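Local atomic coordinates of pentalenene synthase (Streptomyces chartreusis NRRL 3882, PDB entry 6Q4S), a protein that cyclises farnesyl diphosphate in a magnesium-dependent terpene synthase reaction, probably yielding the bicyclic sesquiterpenol 7-epi-alpha-eudesmol. Residues H18-Y21 against A22-R25; E43-K46 against S47-L50; H60-A63 against D64-V67. One frame throughout, in Å; residues are numbered along the deposited sequence.

The three contacts follow one another along the N-terminal part of this all-helical terpene synthase, each a local turn at a helix end. Contact 1 is the first turns of helix 19-32, contact 2 the end of helix 39-47 and the step into helix 50-57, and contact 3 the start of helix 63-79. Centres of contacts 1 and 3 are about 9 Å apart, with Ala22 CB 3.6 Å from Met66 CG. Contacts 1 and 2 lie about 14 Å apart, joined by a salt bridge of 2.6 Å from Arg23 NH1 to Asp49 OD1. Contact 1 thus ties the N-terminal helices to helix 63-79, which leads to the DDXXD motif at Asp80.

Contact 1: residues H18-Y21 against A22-R25; sequences HLEY and ARAR
Glu20 and Arg23, one helical turn apart, lie side by side and form a two-pronged salt bridge. Arg23 NE reaches Glu20 OE1 at 2.9 Å, and Arg23 NH2 reaches Glu20 OE2 at the same 2.9 Å, so the guanidinium is gripped side-on and its rotation is restrained. Both oxygens sit near the guanidinium plane, while the nitrogens stand somewhat out of the carboxylate plane; the two planes are 25° apart. A bend in the arginine chain (chi3 -59°) turns its end back toward the glutamate. Leu19 lies alongside, its CD1 over one face of the guanidinium and 3.7 Å from Arg23 NH2. Asp49 takes the remaining nitrogen, NH1; two carboxylates round one arginine would be expected to stabilise its charge.

Elsewhere round the helix, the Arg25 guanidinium passes obliquely by Tyr21, but its placing is doubtful, since NH1 comes implausibly close to the ring carbon CE1. A water gives a hydrogen bond to Tyr21 O (2.7 Å).

Beneath these side chains, Ala22 N, Arg23 N and Ala24 N bond to the carbonyls of His18, Leu19 and Glu20. Ala22 packs on Val67 of helix 63-79, and Leu19 on Pro51 and Ala55. These are the first turns of helix 19-32, with His18 at the N-cap position, carrying an i to i+3 ion pair.

Contact 2: residues E43-K46 against S47-L50; sequences EEYK and SWDL
Trp48 folds back over Tyr45 and Glu44, its CG beside its own backbone N (chi1 -51°). CB and CG rest on the Tyr45 carbonyl, CB 3.6 Å from Tyr45 O. Further out, CD1 meets Glu44 O at 3.4 Å; this oxygen lies over the indole face, so NE1 passes it without a hydrogen bond. The six-membered ring lies over Tyr45 CA in a CH-pi contact, with CA 4.2 Å from the ring centroid. At the far end of the ring system, CE3 and CZ3 both lie about 3.6 Å from Tyr45 CD1. Tyr45 thereby points its ring edge at the indole face in an offset edge-to-face pair, planes 74° and centroids 5.5 Å apart.

Glu44 O is satisfied by Ser47 OG, which donates at 2.7 Å in the carbonyl plane, on a lone pair. A water links Tyr45 O to Leu50 N at the turn through Asp49, which has positive phi and the N-cap position of helix 50-57.

The end of helix 39-47 thus meets two helices: Tyr45 bonds His26 of helix 19-32 and packs on Leu78 of helix 63-79, while Trp48 touches Phe77, and its side chain is about 6 Å from that of Asp80, a probable magnesium ligand.

Contact 3: residues H60-A63 against D64-V67; sequences HASA and DDMV
Ser62 and Asp65 face each other across the first turn of helix 63-79, the serine hydroxyl beside the aspartate stem. With OG held between the backbone N and the carbonyl carbon (chi1 73°), the hydroxyl meets the turn: Ser62 OG accepts from Asp65 N at 3.3 Å, the N-cap bond, and stands at 3.3 Å from Asp65 CB as well. The aspartate's return link to the backbone runs through a water, which accepts from Ser62 N at 2.8 Å and donates to Asp65 OD2 at 2.7 Å, where a capping box would have a direct bond.

Ala61 and Met66 form a separate, apolar pairing. Met66 leaves the helix with CG anti to its backbone N, then bends at chi2 (54°) and chi3 (62°), which curls the methyl back so that CE lies 3.6 Å from Ala61 CB. It joins Ala61, just before the N-cap, to Met66, four residues past the N-cap: the i to i+5 spacing of a hydrophobic staple. In the backbone, Met66 N bonds to Ser62 O at 2.8 Å.

Asp65 OD2 also pairs with Arg192 in a salt bridge, and Asp64 has a weak hydrogen bond with the hydroxyl of Tyr21. Two carboxylates in the first turn probably interact favourably with the positive end of the helix dipole, and the Arg192 bridge would further favour an ionised Asp65.

Contact 1: residues H18-Y21 against A22-R25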
loop_
_atom_site.group_PDB
_atom_site.type_symbol
_atom_site.label_atom_id
_atom_site.label_comp_id
_atom_site.label_asym_id
_atom_site.label_seq_id
_atom_site.Cartn_x
_atom_site.Cartn_y
_atom_site.Cartn_z
ATOM N N HIS A 18 1.656 0.541 -31.711
ATOM C CA HIS A 18 0.920 -0.718 -31.509
ATOM C C HIS A 18 -0.547 -0.617 -31.294
ATOM O O HIS A 18 -1.234 -1.606 -30.944
ATOM C CB HIS A 18 1.569 -1.443 -30.325
ATOM C CG HIS A 18 3.035 -1.557 -30.472
ATOM N ND1 HIS A 18 3.608 -2.064 -31.622
ATOM C CD2 HIS A 18 4.051 -1.247 -29.636
ATOM C CE1 HIS A 18 4.922 -2.062 -31.474
ATOM N NE2 HIS A 18 5.219 -1.552 -30.287
ATOM N N LEU A 19 -1.106 0.551 -31.557
ATOM C CA LEU A 19 -2.524 0.732 -31.269
ATOM C C LEU A 19 -3.405 -0.311 -31.882
ATOM O O LEU A 19 -4.222 -0.951 -31.181
ATOM C CB LEU A 19 -2.949 2.156 -31.687
ATOM C CG LEU A 19 -4.428 2.465 -31.666
ATOM C CD1 LEU A 19 -5.035 2.264 -30.272
ATOM C CD2 LEU A 19 -4.585 3.907 -32.185
ATOM N N GLU A 20 -3.317 -0.516 -33.208
ATOM C CA GLU A 20 -4.250 -1.483 -33.840
ATOM C C GLU A 20 -3.941 -2.937 -33.476
ATOM O O GLU A 20 -4.860 -3.727 -33.233
ATOM C CB GLU A 20 -4.394 -1.280 -35.395
ATOM C CG GLU A 20 -4.996 0.070 -35.817
ATOM C CD GLU A 20 -6.368 0.426 -35.155
ATOM O OE1 GLU A 20 -7.188 -0.473 -34.838
ATOM O OE2 GLU A 20 -6.667 1.634 -34.930
ATOM N N TYR A 21 -2.662 -3.280 -33.390
ATOM C CA TYR A 21 -2.270 -4.667 -33.012
ATOM C C TYR A 21 -2.893 -5.025 -31.610
ATOM O O TYR A 21 -3.576 -6.046 -31.429
ATOM C CB TYR A 21 -0.720 -4.736 -32.939
ATOM C CG TYR A 21 -0.218 -5.989 -32.293
ATOM C CD1 TYR A 21 -0.105 -7.173 -33.021
ATOM C CD2 TYR A 21 0.075 -6.019 -30.923
ATOM C CE1 TYR A 21 0.358 -8.337 -32.414
ATOM C CE2 TYR A 21 0.504 -7.188 -30.306
ATOM C CZ TYR A 21 0.628 -8.350 -31.066
ATOM O OH TYR A 21 1.064 -9.492 -30.449
ATOM N N ALA A 22 -2.672 -4.133 -30.662
ATOM C CA ALA A 22 -3.113 -4.358 -29.248
ATOM C C ALA A 22 -4.581 -4.188 -29.013
ATOM O O ALA A 22 -5.214 -4.999 -28.282
ATOM C CB ALA A 22 -2.299 -3.496 -28.341
ATOM N N ARG A 23 -5.198 -3.203 -29.673
ATOM C CA ARG A 23 -6.669 -3.051 -29.654
ATOM C C ARG A 23 -7.351 -4.349 -29.981
ATOM O O ARG A 23 -8.290 -4.754 -29.327
ATOM C CB ARG A 23 -7.163 -1.953 -30.654
ATOM C CG ARG A 23 -8.611 -1.549 -30.519
ATOM C CD ARG A 23 -9.264 -1.070 -31.817
ATOM N NE ARG A 23 -8.563 0.076 -32.353
ATOM C CZ ARG A 23 -8.729 1.318 -31.901
ATOM N NH1 ARG A 23 -9.524 1.566 -30.868
ATOM N NH2 ARG A 23 -8.062 2.311 -32.448
ATOM N N ALA A 24 -6.918 -4.992 -31.056
ATOM C CA ALA A 24 -7.562 -6.211 -31.482
ATOM C C ALA A 24 -7.488 -7.322 -30.421
ATOM O O ALA A 24 -8.470 -7.951 -30.133
ATOM C CB ALA A 24 -6.942 -6.700 -32.824
ATOM N N ARG A 25 -6.336 -7.534 -29.845
ATOM C CA ARG A 25 -6.219 -8.522 -28.748
ATOM C C ARG A 25 -7.028 -8.127 -27.497
ATOM O O ARG A 25 -7.621 -8.980 -26.793
ATOM C CB ARG A 25 -4.751 -8.681 -28.392
ATOM C CG ARG A 25 -3.959 -9.348 -29.505
ATOM C CD ARG A 25 -2.512 -9.510 -29.128
ATOM N NE ARG A 25 -1.962 -10.777 -29.605
ATOM C CZ ARG A 25 -1.652 -11.058 -30.880
ATOM N NH1 ARG A 25 -1.835 -10.161 -31.859
ATOM N NH2 ARG A 25 -1.154 -12.264 -31.186
HETATM O O HOH W 1 -3.195 -8.284 -32.821
#

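Contact 2: residues E43-K46 against S47-L50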
loop_
_atom_site.group_PDB
_atom_site.type_symbol
_atom_site.label_atom_id
_atom_site.label_comp_id
_atom_site.label_asym_id
_atom_site.label_seq_id
_atom_site.Cartn_x
_atom_site.Cartn_y
_atom_site.Cartn_z
ATOM N N GLU A 43 -20.392 -2.633 -27.613
ATOM C CA GLU A 43 -20.299 -1.459 -28.512
ATOM C C GLU A 43 -20.245 -0.100 -27.722
ATOM O O GLU A 43 -19.516 0.797 -28.070
ATOM C CB GLU A 43 -21.423 -1.506 -29.562
ATOM C CG GLU A 43 -21.375 -2.741 -30.508
ATOM C CD GLU A 43 -20.136 -2.827 -31.438
ATOM O OE1 GLU A 43 -19.453 -1.795 -31.689
ATOM O OE2 GLU A 43 -19.831 -3.939 -31.947
ATOM N N GLU A 44 -20.980 -0.009 -26.632
ATOM C CA GLU A 44 -20.844 1.082 -25.645
ATOM C C GLU A 44 -19.395 1.182 -25.133
ATOM O O GLU A 44 -18.791 2.239 -25.226
ATOM C CB GLU A 44 -21.851 0.829 -24.508
ATOM C CG GLU A 44 -21.739 1.697 -23.263
ATOM C CD GLU A 44 -22.184 3.148 -23.457
ATOM O OE1 GLU A 44 -22.471 3.566 -24.613
ATOM O OE2 GLU A 44 -22.244 3.875 -22.423
ATOM N N TYR A 45 -18.813 0.058 -24.679
ATOM C CA TYR A 45 -17.398 0.029 -24.283
ATOM C C TYR A 45 -16.482 0.517 -25.417
ATOM O O TYR A 45 -15.634 1.398 -25.243
ATOM C CB TYR A 45 -16.957 -1.373 -23.741
ATOM C CG TYR A 45 -15.471 -1.383 -23.526
ATOM C CD1 TYR A 45 -14.926 -0.650 -22.487
ATOM C CD2 TYR A 45 -14.588 -1.981 -24.448
ATOM C CE1 TYR A 45 -13.567 -0.541 -22.326
ATOM C CE2 TYR A 45 -13.233 -1.888 -24.285
ATOM C CZ TYR A 45 -12.709 -1.169 -23.211
ATOM O OH TYR A 45 -11.356 -1.016 -23.059
ATOM N N LYS A 46 -16.662 -0.034 -26.620
ATOM C CA LYS A 46 -15.823 0.388 -27.754
ATOM C C LYS A 46 -15.856 1.854 -28.068
ATOM O O LYS A 46 -14.850 2.393 -28.536
ATOM C CB LYS A 46 -16.200 -0.337 -29.044
ATOM C CG LYS A 46 -15.335 -1.524 -29.379
ATOM C CD LYS A 46 -15.776 -2.119 -30.724
ATOM C CE LYS A 46 -14.971 -1.524 -31.866
ATOM N NZ LYS A 46 -15.493 -2.086 -33.137
ATOM N N SER A 47 -17.007 2.491 -27.873
ATOM C CA SER A 47 -17.130 3.921 -28.181
ATOM C C SER A 47 -16.254 4.803 -27.327
ATOM O O SER A 47 -15.866 5.881 -27.768
ATOM C CB SER A 47 -18.578 4.418 -28.020
ATOM O OG SER A 47 -18.910 4.544 -26.647
ATOM N N TRP A 48 -15.909 4.370 -26.124
ATOM C CA TRP A 48 -15.035 5.175 -25.256
ATOM C C TRP A 48 -13.616 5.295 -25.809
ATOM O O TRP A 48 -12.830 6.127 -25.323
ATOM C CB TRP A 48 -14.976 4.604 -23.840
ATOM C CG TRP A 48 -16.303 4.314 -23.176
ATOM C CD1 TRP A 48 -17.542 4.844 -23.511
ATOM C CD2 TRP A 48 -16.523 3.430 -22.047
ATOM N NE1 TRP A 48 -18.508 4.330 -22.665
ATOM C CE2 TRP A 48 -17.919 3.461 -21.762
ATOM C CE3 TRP A 48 -15.667 2.628 -21.230
ATOM C CZ2 TRP A 48 -18.493 2.701 -20.693
ATOM C CZ3 TRP A 48 -16.225 1.867 -20.192
ATOM C CH2 TRP A 48 -17.643 1.912 -19.930
ATOM N N ASP A 49 -13.269 4.441 -26.788
ATOM C CA ASP A 49 -11.897 4.346 -27.358
ATOM C C ASP A 49 -10.750 4.396 -26.337
ATOM O O ASP A 49 -9.767 5.134 -26.484
ATOM C CB ASP A 49 -11.687 5.336 -28.531
ATOM C CG ASP A 49 -10.550 4.849 -29.506
ATOM O OD1 ASP A 49 -10.063 3.647 -29.358
ATOM O OD2 ASP A 49 -10.147 5.655 -30.402
ATOM N N LEU A 50 -10.861 3.575 -25.285
ATOM C CA LEU A 50 -9.753 3.435 -24.322
ATOM C C LEU A 50 -8.421 2.977 -24.917
ATOM O O LEU A 50 -7.395 3.451 -24.527
ATOM C CB LEU A 50 -10.123 2.475 -23.213
ATOM C CG LEU A 50 -11.271 2.935 -22.346
ATOM C CD1 LEU A 50 -11.230 2.074 -21.083
ATOM C CD2 LEU A 50 -11.200 4.402 -21.970
HETATM O O HOH W 2 -12.974 1.278 -25.274
#

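Contact 3: residues H60-A63 against D64-V67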
loop_
_atom_site.group_PDB
_atom_site.type_symbol
_atom_site.label_atom_id
_atom_site.label_comp_id
_atom_site.label_asym_id
_atom_site.label_seq_id
_atom_site.Cartn_x
_atom_site.Cartn_y
_atom_site.Cartn_z
ATOM N N HIS A 60 5.762 4.163 -25.256
ATOM C CA HIS A 60 6.971 3.344 -25.396
ATOM C C HIS A 60 6.778 1.870 -25.113
ATOM O O HIS A 60 7.754 1.182 -25.075
ATOM C CB HIS A 60 8.091 3.872 -24.535
ATOM C CG HIS A 60 8.497 5.261 -24.866
ATOM N ND1 HIS A 60 9.130 5.592 -26.044
ATOM C CD2 HIS A 60 8.388 6.411 -24.154
ATOM C CE1 HIS A 60 9.364 6.894 -26.054
ATOM N NE2 HIS A 60 8.949 7.406 -24.906
ATOM N N ALA A 61 5.543 1.398 -24.936
ATOM C CA ALA A 61 5.324 0.046 -24.504
ATOM C C ALA A 61 5.678 -0.875 -25.647
ATOM O O ALA A 61 5.364 -0.559 -26.818
ATOM C CB ALA A 61 3.876 -0.149 -24.126
ATOM N N SER A 62 6.242 -2.052 -25.327
ATOM C CA SER A 62 6.296 -3.099 -26.323
ATOM C C SER A 62 4.894 -3.472 -26.713
ATOM O O SER A 62 3.926 -3.117 -25.991
ATOM C CB SER A 62 6.999 -4.325 -25.769
ATOM O OG SER A 62 6.155 -4.957 -24.842
ATOM N N ALA A 63 4.752 -4.230 -27.797
ATOM C CA ALA A 63 3.471 -4.581 -28.267
ATOM C C ALA A 63 2.701 -5.466 -27.296
ATOM O O ALA A 63 1.452 -5.348 -27.202
ATOM C CB ALA A 63 3.544 -5.241 -29.634
ATOM N N ASP A 64 3.365 -6.409 -26.622
ATOM C CA ASP A 64 2.608 -7.301 -25.766
ATOM C C ASP A 64 2.181 -6.524 -24.475
ATOM O O ASP A 64 1.162 -6.829 -23.887
ATOM C CB ASP A 64 3.420 -8.520 -25.366
ATOM C CG ASP A 64 3.717 -9.466 -26.547
ATOM O OD1 ASP A 64 2.869 -9.635 -27.468
ATOM O OD2 ASP A 64 4.808 -10.059 -26.495
ATOM N N ASP A 65 3.063 -5.670 -24.009
ATOM C CA ASP A 65 2.795 -4.821 -22.836
ATOM C C ASP A 65 1.728 -3.765 -23.130
ATOM O O ASP A 65 0.942 -3.424 -22.255
ATOM C CB ASP A 65 4.062 -4.147 -22.386
ATOM C CG ASP A 65 5.046 -5.119 -21.745
ATOM O OD1 ASP A 65 4.649 -6.232 -21.322
ATOM O OD2 ASP A 65 6.198 -4.711 -21.509
ATOM N N MET A 66 1.611 -3.338 -24.377
ATOM C CA MET A 66 0.520 -2.442 -24.750
ATOM C C MET A 66 -0.802 -3.146 -24.568
ATOM O O MET A 66 -1.784 -2.556 -24.058
ATOM C CB MET A 66 0.670 -1.904 -26.182
ATOM C CG MET A 66 -0.407 -0.918 -26.592
ATOM S SD MET A 66 -0.675 0.531 -25.504
ATOM C CE MET A 66 0.887 1.248 -25.675
ATOM N N VAL A 67 -0.844 -4.438 -24.896
ATOM C CA VAL A 67 -2.051 -5.215 -24.639
ATOM C C VAL A 67 -2.450 -5.254 -23.097
ATOM O O VAL A 67 -3.584 -5.026 -22.778
ATOM C CB VAL A 67 -1.960 -6.677 -25.140
ATOM C CG1 VAL A 67 -3.308 -7.364 -24.871
ATOM C CG2 VAL A 67 -1.700 -6.704 -26.663
HETATM O O HOH W 3 7.121 -2.461 -22.743
#